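Local coordinates for protein acyl-coa oxidase (Arabidopsis thaliana, PDB 1W07) that catalyses the FAD-dependent desaturation of long- and medium-chain acyl-CoAs to 2-trans-enoyl-CoAs in peroxisomes, passing the electrons to oxygen to give hydrogen peroxide, at residues I302-S307 with N332-L337; Q147-T152 with Y199-F204; G226-N231 with M237-L242. The protein carries 1 engineered substitution. One frame throughout, in Å; residues are numbered along the deposited sequence.

Contact 1 (I302-S307 with N332-L337). With FAD (flavin-adenine dinucleotide), chain C.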
# COMPACT_ATOMS: atom_id res chain seq x y z
N ILE B 302 0.63 -10.30 13.25
CA ILE B 302 1.62 -9.31 13.68
C ILE B 302 0.97 -8.08 14.27
O ILE B 302 1.31 -7.64 15.38
CB ILE B 302 2.54 -8.91 12.49
CG1 ILE B 302 3.33 -10.15 12.01
CG2 ILE B 302 3.51 -7.81 12.93
CD1 ILE B 302 4.10 -9.96 10.69
N ALA B 303 0.02 -7.51 13.55
CA ALA B 303 -0.65 -6.30 14.03
C ALA B 303 -1.46 -6.57 15.28
O ALA B 303 -1.48 -5.72 16.19
CB ALA B 303 -1.54 -5.71 12.91
N THR B 304 -2.09 -7.74 15.39
CA THR B 304 -2.88 -8.06 16.58
C THR B 304 -1.99 -8.17 17.82
O THR B 304 -2.29 -7.58 18.85
CB THR B 304 -3.72 -9.39 16.39
OG1 THR B 304 -4.64 -9.22 15.31
CG2 THR B 304 -4.52 -9.70 17.65
N ARG B 305 -0.89 -8.91 17.73
CA ARG B 305 -0.01 -9.04 18.88
C ARG B 305 0.60 -7.70 19.24
O ARG B 305 0.59 -7.29 20.41
CB ARG B 305 1.08 -10.08 18.60
CG ARG B 305 0.56 -11.51 18.49
CD ARG B 305 1.67 -12.49 18.17
NE ARG B 305 1.22 -13.87 18.22
CZ ARG B 305 1.88 -14.90 17.71
NH1 ARG B 305 1.38 -16.12 17.81
NH2 ARG B 305 3.03 -14.71 17.09
N TYR B 306 1.14 -6.98 18.26
CA TYR B 306 1.71 -5.68 18.58
C TYR B 306 0.67 -4.72 19.17
O TYR B 306 1.00 -3.88 20.01
CB TYR B 306 2.34 -5.04 17.35
CG TYR B 306 3.02 -3.74 17.67
CD1 TYR B 306 4.18 -3.71 18.45
CD2 TYR B 306 2.50 -2.52 17.21
CE1 TYR B 306 4.81 -2.50 18.75
CE2 TYR B 306 3.12 -1.32 17.52
CZ TYR B 306 4.27 -1.31 18.28
OH TYR B 306 4.88 -0.11 18.58
N SER B 307 -0.59 -4.82 18.72
CA SER B 307 -1.65 -3.94 19.22
C SER B 307 -1.95 -4.22 20.69
O SER B 307 -2.40 -3.34 21.42
CB SER B 307 -2.93 -4.12 18.41
OG SER B 307 -2.78 -3.66 17.07
N ASN B 332 -11.82 -1.54 14.52
CA ASN B 332 -12.54 -1.36 13.26
C ASN B 332 -11.62 -1.51 12.06
O ASN B 332 -12.07 -1.79 10.95
CB ASN B 332 -13.21 0.02 13.23
CG ASN B 332 -14.12 0.21 12.03
OD1 ASN B 332 -15.02 -0.60 11.79
ND2 ASN B 332 -13.88 1.27 11.27
N ARG B 333 -10.32 -1.31 12.27
CA ARG B 333 -9.36 -1.44 11.18
C ARG B 333 -8.75 -2.85 11.13
O ARG B 333 -8.49 -3.39 10.05
CB ARG B 333 -8.24 -0.40 11.34
CG ARG B 333 -8.71 1.05 11.18
CD ARG B 333 -7.78 2.04 11.88
NE ARG B 333 -6.47 2.10 11.26
CZ ARG B 333 -5.40 2.68 11.82
NH1 ARG B 333 -5.50 3.24 13.02
NH2 ARG B 333 -4.24 2.69 11.18
N LEU B 334 -8.55 -3.44 12.30
CA LEU B 334 -7.92 -4.75 12.42
C LEU B 334 -8.85 -5.95 12.42
O LEU B 334 -8.61 -6.92 11.71
CB LEU B 334 -7.08 -4.78 13.71
CG LEU B 334 -6.47 -6.12 14.15
CD1 LEU B 334 -5.39 -6.56 13.17
CD2 LEU B 334 -5.88 -5.95 15.54
N PHE B 335 -9.92 -5.89 13.22
CA PHE B 335 -10.84 -7.01 13.32
C PHE B 335 -11.50 -7.42 12.00
O PHE B 335 -11.75 -8.60 11.77
CB PHE B 335 -11.89 -6.73 14.40
CG PHE B 335 -11.32 -6.74 15.81
CD1 PHE B 335 -12.15 -6.46 16.89
CD2 PHE B 335 -9.98 -7.03 16.05
CE1 PHE B 335 -11.65 -6.46 18.19
CE2 PHE B 335 -9.46 -7.03 17.36
CZ PHE B 335 -10.31 -6.74 18.43
N PRO B 336 -11.81 -6.45 11.12
CA PRO B 336 -12.42 -6.85 9.84
C PRO B 336 -11.38 -7.66 9.05
O PRO B 336 -11.74 -8.58 8.31
CB PRO B 336 -12.75 -5.50 9.19
CG PRO B 336 -13.08 -4.63 10.40
CD PRO B 336 -11.96 -5.00 11.34
N LEU B 337 -10.09 -7.35 9.21
CA LEU B 337 -9.04 -8.10 8.50
C LEU B 337 -8.86 -9.50 9.10
O LEU B 337 -8.56 -10.48 8.39
CB LEU B 337 -7.73 -7.34 8.55
CG LEU B 337 -7.75 -5.94 7.89
CD1 LEU B 337 -6.36 -5.36 7.97
CD2 LEU B 337 -8.23 -6.04 6.44
PA FAD C . 1.16 5.13 18.08
O1A FAD C . 0.70 6.47 18.51
O2A FAD C . 1.76 4.23 19.10
O5B FAD C . -0.06 4.38 17.35
C5B FAD C . 0.01 2.99 17.01
C4B FAD C . -1.39 2.48 16.65
O4B FAD C . -2.25 2.82 17.76
C3B FAD C . -1.95 3.21 15.43
O3B FAD C . -2.93 2.40 14.78
C2B FAD C . -2.60 4.44 16.07
O2B FAD C . -3.65 4.92 15.24
C1B FAD C . -3.22 3.77 17.30
N9A FAD C . -3.50 4.76 18.36
C8A FAD C . -2.60 5.33 19.16
N7A FAD C . -3.20 6.16 20.01
C5A FAD C . -4.51 6.11 19.76
C6A FAD C . -5.61 6.74 20.33
N6A FAD C . -5.46 7.56 21.36
N1A FAD C . -6.88 6.45 19.82
C2A FAD C . -7.01 5.54 18.76
N3A FAD C . -5.94 4.96 18.25
C4A FAD C . -4.71 5.22 18.71
N1 FAD C . 10.43 11.52 15.87
C2 FAD C . 11.30 12.52 16.32
O2 FAD C . 11.29 12.86 17.50
N3 FAD C . 12.23 13.07 15.43
C4 FAD C . 12.28 12.62 14.10
O4 FAD C . 13.10 13.11 13.32
C4X FAD C . 11.41 11.64 13.66
N5 FAD C . 11.50 11.14 12.35
C5X FAD C . 10.65 10.12 11.91
C6 FAD C . 10.84 9.54 10.66
C7 FAD C . 10.09 8.43 10.28
C7M FAD C . 10.35 7.78 8.92
C8 FAD C . 9.14 7.89 11.16
C8M FAD C . 8.34 6.64 10.80
C9 FAD C . 8.95 8.49 12.40
C9A FAD C . 9.69 9.60 12.79
N10 FAD C . 9.57 10.13 14.08
C10 FAD C . 10.48 11.09 14.54
C1' FAD C . 8.53 9.63 15.00
C2' FAD C . 7.17 10.21 14.57
O2' FAD C . 7.27 11.63 14.47
C3' FAD C . 6.01 9.86 15.50
O3' FAD C . 6.30 10.30 16.83
C4' FAD C . 5.69 8.36 15.52
O4' FAD C . 5.76 7.80 14.21
C5' FAD C . 4.29 8.14 16.09
O5' FAD C . 3.90 6.78 15.88
P FAD C . 3.72 5.77 17.12
O1P FAD C . 4.64 4.64 16.90
O2P FAD C . 3.81 6.53 18.38
O3P FAD C . 2.21 5.28 16.87
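Two helices of the C-alpha1 domain, 278-309 and 328-363, meet here beside the FAD, and L334 of the second touches A303, T304 and S307 of the first. The short segments run at 138° to each other, with axes 10.5 Å apart. L334 CG stands anti to the backbone N (chi1 172°), and this sends both methyls across the gap. L334 CD1 lies 4.0 Å from A303 CB. T304 OG1 sits over the fork of the leucine, 3.5 Å from both L334 CD1 and L334 CD2. That hydroxyl is not left without a polar partner, since it is hydrogen-bonded to V300 O. S307 OG bonds back to A303 O at 2.6 Å, from the opposite face of the carbonyl to S307 N, and also pairs with Q330. One residue before L334, R333 turns to the cofactor. Its NH1 makes weak bonds to the ribose hydroxyls, 3.3 Å to FAD O2B and 3.2 Å to FAD O3B, with O2B at the edge of the guanidinium plane. E394 forms a salt bridge with R333 NE. This is helix-helix packing in the all-helical part of an acyl-CoA oxidase, at the adenosine end of the FAD site.

Contact 2 (Q147-T152 with Y199-F204); sequences QGLETT and YGIHGF
I201 reaches from strand 197-207 to the loop 147-152, where it meets Q147 and L149. The side chain of I201 leaves the strand toward the loop. From CB it divides into two branches. CG1 lies beside the backbone N and anti to the carbonyl carbon (chi1 -50°). It lies alongside Q147, 4.1 Å from Q147 CA and 4.1 Å from Q147 NE2. The glutamine chain is bent at chi2, and the bend folds the amide back until NE2 and OE1 both come near this methylene. The two chains cross at a slant. The contact there is van der Waals only. The other branch, I201 CG2, meets the end of the leucine, 3.9 Å from L149 CD1. The long branch ends against the leucine. I201 CD1 rests 3.7 Å from L149 CB and 4.1 Å from L149 CD1. The isoleucine and leucine side chains cross at about a right angle, and L149 is buried.

No hydrogen bond joins the two segments. The loop is held instead by R191, whose NH1 bonds to Q147 O and L149 O, and by E139, which bonds to T151 OG1 and E150 N. On the strand, H202 ND1 bonds to G200 O at 3.1 Å. The side chain of L149 is about 4 Å from that of Q137, an FAD-binding residue, and about 8 Å from the cofactor. The contact therefore lies close to the FAD site without touching FAD. It is a loop folded against a strand of the mixed beta sheet in the acyl-CoA dehydrogenase middle domain.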
# COMPACT_ATOMS: atom_id res chain seq x y z
N GLN B 147 -3.85 -13.33 -25.98
CA GLN B 147 -4.11 -13.50 -27.41
C GLN B 147 -3.35 -12.49 -28.25
O GLN B 147 -3.30 -12.61 -29.48
CB GLN B 147 -5.60 -13.41 -27.70
CG GLN B 147 -6.41 -14.51 -27.02
CD GLN B 147 -5.93 -15.90 -27.41
OE1 GLN B 147 -5.91 -16.25 -28.58
NE2 GLN B 147 -5.53 -16.69 -26.41
N GLY B 148 -2.73 -11.51 -27.59
CA GLY B 148 -1.96 -10.50 -28.30
C GLY B 148 -0.46 -10.78 -28.36
O GLY B 148 0.28 -9.97 -28.90
N LEU B 149 -0.02 -11.91 -27.81
CA LEU B 149 1.41 -12.26 -27.84
C LEU B 149 1.94 -12.14 -29.26
O LEU B 149 1.23 -12.50 -30.21
CB LEU B 149 1.64 -13.70 -27.34
CG LEU B 149 1.26 -13.97 -25.89
CD1 LEU B 149 1.65 -15.40 -25.52
CD2 LEU B 149 1.95 -12.95 -24.98
N GLU B 150 3.17 -11.63 -29.39
CA GLU B 150 3.82 -11.41 -30.69
C GLU B 150 4.82 -12.50 -31.07
O GLU B 150 5.14 -12.66 -32.25
CB GLU B 150 4.55 -10.06 -30.69
CG GLU B 150 3.68 -8.87 -30.35
CD GLU B 150 4.44 -7.56 -30.38
OE1 GLU B 150 4.94 -7.17 -31.46
OE2 GLU B 150 4.55 -6.91 -29.31
N THR B 151 5.34 -13.23 -30.09
CA THR B 151 6.31 -14.28 -30.40
C THR B 151 5.66 -15.27 -31.37
O THR B 151 4.50 -15.64 -31.22
CB THR B 151 6.78 -15.00 -29.12
OG1 THR B 151 7.40 -14.03 -28.25
CG2 THR B 151 7.82 -16.10 -29.46
N THR B 152 6.42 -15.69 -32.38
CA THR B 152 5.88 -16.62 -33.36
C THR B 152 6.58 -17.97 -33.36
O THR B 152 7.74 -18.07 -32.98
CB THR B 152 5.96 -16.04 -34.78
OG1 THR B 152 7.31 -15.72 -35.09
CG2 THR B 152 5.14 -14.79 -34.89
N TYR B 199 -2.72 -19.87 -36.23
CA TYR B 199 -3.71 -20.66 -35.49
C TYR B 199 -3.84 -20.31 -34.01
O TYR B 199 -4.43 -21.07 -33.24
CB TYR B 199 -3.41 -22.15 -35.64
CG TYR B 199 -3.72 -22.71 -37.01
CD1 TYR B 199 -2.79 -22.64 -38.04
CD2 TYR B 199 -4.97 -23.27 -37.28
CE1 TYR B 199 -3.09 -23.14 -39.32
CE2 TYR B 199 -5.28 -23.77 -38.54
CZ TYR B 199 -4.34 -23.70 -39.55
OH TYR B 199 -4.65 -24.19 -40.80
N GLY B 200 -3.29 -19.17 -33.61
CA GLY B 200 -3.40 -18.79 -32.21
C GLY B 200 -2.24 -19.19 -31.32
O GLY B 200 -1.26 -19.80 -31.75
N ILE B 201 -2.38 -18.84 -30.04
CA ILE B 201 -1.36 -19.11 -29.04
C ILE B 201 -1.28 -20.57 -28.61
O ILE B 201 -2.29 -21.16 -28.22
CB ILE B 201 -1.60 -18.25 -27.77
CG1 ILE B 201 -1.81 -16.78 -28.16
CG2 ILE B 201 -0.45 -18.42 -26.80
CD1 ILE B 201 -0.64 -16.16 -28.86
N HIS B 202 -0.08 -21.13 -28.68
CA HIS B 202 0.17 -22.51 -28.28
C HIS B 202 1.44 -22.59 -27.45
O HIS B 202 2.24 -21.66 -27.44
CB HIS B 202 0.32 -23.41 -29.52
CG HIS B 202 -0.97 -23.73 -30.20
ND1 HIS B 202 -1.63 -22.83 -31.00
CD2 HIS B 202 -1.74 -24.84 -30.17
CE1 HIS B 202 -2.76 -23.36 -31.43
NE2 HIS B 202 -2.85 -24.59 -30.93
N GLY B 203 1.61 -23.71 -26.75
CA GLY B 203 2.78 -23.91 -25.92
C GLY B 203 3.83 -24.78 -26.59
O GLY B 203 3.51 -25.81 -27.19
N PHE B 204 5.09 -24.36 -26.49
CA PHE B 204 6.22 -25.06 -27.09
C PHE B 204 7.36 -25.19 -26.09
O PHE B 204 7.69 -24.24 -25.38
CB PHE B 204 6.72 -24.28 -28.31
CG PHE B 204 5.67 -24.05 -29.37
CD1 PHE B 204 5.62 -24.86 -30.50
CD2 PHE B 204 4.73 -23.03 -29.24
CE1 PHE B 204 4.65 -24.67 -31.48
CE2 PHE B 204 3.75 -22.83 -30.21
CZ PHE B 204 3.71 -23.65 -31.34

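Contact 3 (G226-N231 with M237-L242)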
# COMPACT_ATOMS: atom_id res chain seq x y z
N GLY B 226 15.61 -7.02 -13.66
CA GLY B 226 15.91 -5.95 -12.73
C GLY B 226 15.32 -6.06 -11.33
O GLY B 226 14.52 -6.94 -11.04
N THR B 227 15.74 -5.14 -10.47
CA THR B 227 15.30 -5.11 -9.09
C THR B 227 13.84 -4.72 -8.96
O THR B 227 13.35 -3.83 -9.65
CB THR B 227 16.19 -4.14 -8.25
OG1 THR B 227 17.54 -4.61 -8.29
CG2 THR B 227 15.72 -4.10 -6.79
N LYS B 228 13.14 -5.39 -8.06
CA LYS B 228 11.72 -5.16 -7.85
C LYS B 228 11.42 -4.52 -6.50
O LYS B 228 12.27 -4.42 -5.62
CB LYS B 228 10.97 -6.49 -7.98
CG LYS B 228 10.96 -7.04 -9.43
CD LYS B 228 11.15 -8.56 -9.51
CE LYS B 228 12.49 -8.99 -8.96
NZ LYS B 228 12.74 -10.43 -9.23
N MET B 229 10.18 -4.08 -6.36
CA MET B 229 9.69 -3.46 -5.15
C MET B 229 10.04 -4.21 -3.86
O MET B 229 9.81 -5.41 -3.74
CB MET B 229 8.17 -3.33 -5.28
CG MET B 229 7.44 -2.89 -4.04
SD MET B 229 5.67 -2.72 -4.33
CE MET B 229 5.15 -2.30 -2.66
N GLY B 230 10.60 -3.47 -2.90
CA GLY B 230 10.92 -4.04 -1.60
C GLY B 230 12.30 -4.62 -1.37
O GLY B 230 12.97 -5.07 -2.30
N ASN B 231 12.74 -4.61 -0.11
CA ASN B 231 14.03 -5.19 0.26
C ASN B 231 13.82 -6.68 0.45
O ASN B 231 13.05 -7.10 1.31
CB ASN B 231 14.51 -4.58 1.57
CG ASN B 231 14.87 -3.13 1.42
OD1 ASN B 231 15.75 -2.77 0.64
ND2 ASN B 231 14.18 -2.27 2.17
N MET B 237 13.99 -13.96 -6.63
CA MET B 237 13.47 -14.60 -7.84
C MET B 237 14.14 -13.98 -9.05
O MET B 237 14.28 -12.75 -9.14
CB MET B 237 11.95 -14.40 -7.95
CG MET B 237 11.28 -14.99 -9.21
SD MET B 237 11.13 -16.81 -9.16
CE MET B 237 9.73 -17.05 -8.03
N ASP B 238 14.57 -14.82 -9.98
CA ASP B 238 15.20 -14.32 -11.19
C ASP B 238 14.17 -14.18 -12.31
O ASP B 238 14.09 -15.02 -13.20
CB ASP B 238 16.34 -15.24 -11.66
CG ASP B 238 15.91 -16.68 -11.78
OD1 ASP B 238 16.30 -17.33 -12.78
OD2 ASP B 238 15.20 -17.19 -10.88
N ASN B 239 13.36 -13.11 -12.24
CA ASN B 239 12.37 -12.86 -13.28
C ASN B 239 13.17 -12.37 -14.47
O ASN B 239 14.03 -11.50 -14.34
CB ASN B 239 11.35 -11.81 -12.83
CG ASN B 239 10.49 -12.30 -11.69
OD1 ASN B 239 10.75 -11.99 -10.53
ND2 ASN B 239 9.47 -13.10 -12.01
N GLY B 240 12.90 -12.93 -15.64
CA GLY B 240 13.72 -12.51 -16.76
C GLY B 240 13.07 -12.15 -18.06
O GLY B 240 11.85 -12.07 -18.19
N PHE B 241 13.93 -11.90 -19.04
CA PHE B 241 13.45 -11.58 -20.36
C PHE B 241 14.04 -12.66 -21.27
O PHE B 241 14.96 -13.37 -20.87
CB PHE B 241 13.89 -10.17 -20.77
CG PHE B 241 15.38 -9.97 -20.75
CD1 PHE B 241 16.18 -10.42 -21.79
CD2 PHE B 241 15.97 -9.30 -19.68
CE1 PHE B 241 17.57 -10.20 -21.77
CE2 PHE B 241 17.34 -9.07 -19.65
CZ PHE B 241 18.14 -9.53 -20.71
N LEU B 242 13.48 -12.79 -22.46
CA LEU B 242 13.96 -13.82 -23.38
C LEU B 242 13.57 -13.46 -24.80
O LEU B 242 12.42 -13.16 -25.08
CB LEU B 242 13.34 -15.17 -23.01
CG LEU B 242 13.55 -16.37 -23.96
CD1 LEU B 242 15.03 -16.66 -24.11
CD2 LEU B 242 12.83 -17.59 -23.40
O HOH W 1 14.14 -9.67 -11.73
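The backbone of 226-231 is an extended loop without regular structure, and it faces the irregular lead-in 237-239 to strand 240-244. Across the gap K228 reaches N239 and M237. The lysine begins with CG beside the backbone N and is bent at chi2 and chi3, and these bends bring its tip to the lead-in. K228 NZ gives a hydrogen bond of 2.8 Å to N239 OD1. The donor lies in the carbonyl plane and on a lone pair, with a C=O...N angle of 136°. The lysine and asparagine chains cross at a slant, and K228 CD also passes 3.6 Å from N239 OD1. K228 NZ is 2.8 Å from M237 O as well. Y234 O takes a further hydrogen bond from the ammonium group.

A water also bonds to the lysine. It accepts from K228 NZ at 3.0 Å and lies 2.8 Å from G226 O and 3.2 Å from N239 O. The buried lysine end is thus ringed by oxygens, which would probably favour its charged form. With ND2 bound to W175 O and OD1 to the lysine, the N239 amide is held at both ends. N239 touches the FAD, and its side chain comes within about 3 Å of G177, an FAD-binding residue. Y404 of the second subunit packs against K228. The contact closes the loop that joins the neighbouring antiparallel strands 220-224 and 240-244 of the middle domain, at the FAD pocket and the dimer interface.

From the N terminus, the chain first forms contact 2. It joins the loop between strands 133-136 and 152-156 to strand 197-207 of the mixed sheet. Between its segments lie 46 residues, half of them strand and none helix. Contact 3 follows. Its segments are separated by five residues, within the loop from strand 220-224 to strand 240-244. Contact 1 comes last. Its segments are separated by 24 residues, and it packs helix 278-309 on helix 328-363. The three loops are in series; none nests or crosses. Contacts 2 and 3 both belong to the middle domain, with nearest atoms about 6 Å apart. Contact 1 is in the C-alpha1 domain, its centre 46 Å from that of contact 2. Contacts 1 and 3 both touch the second subunit.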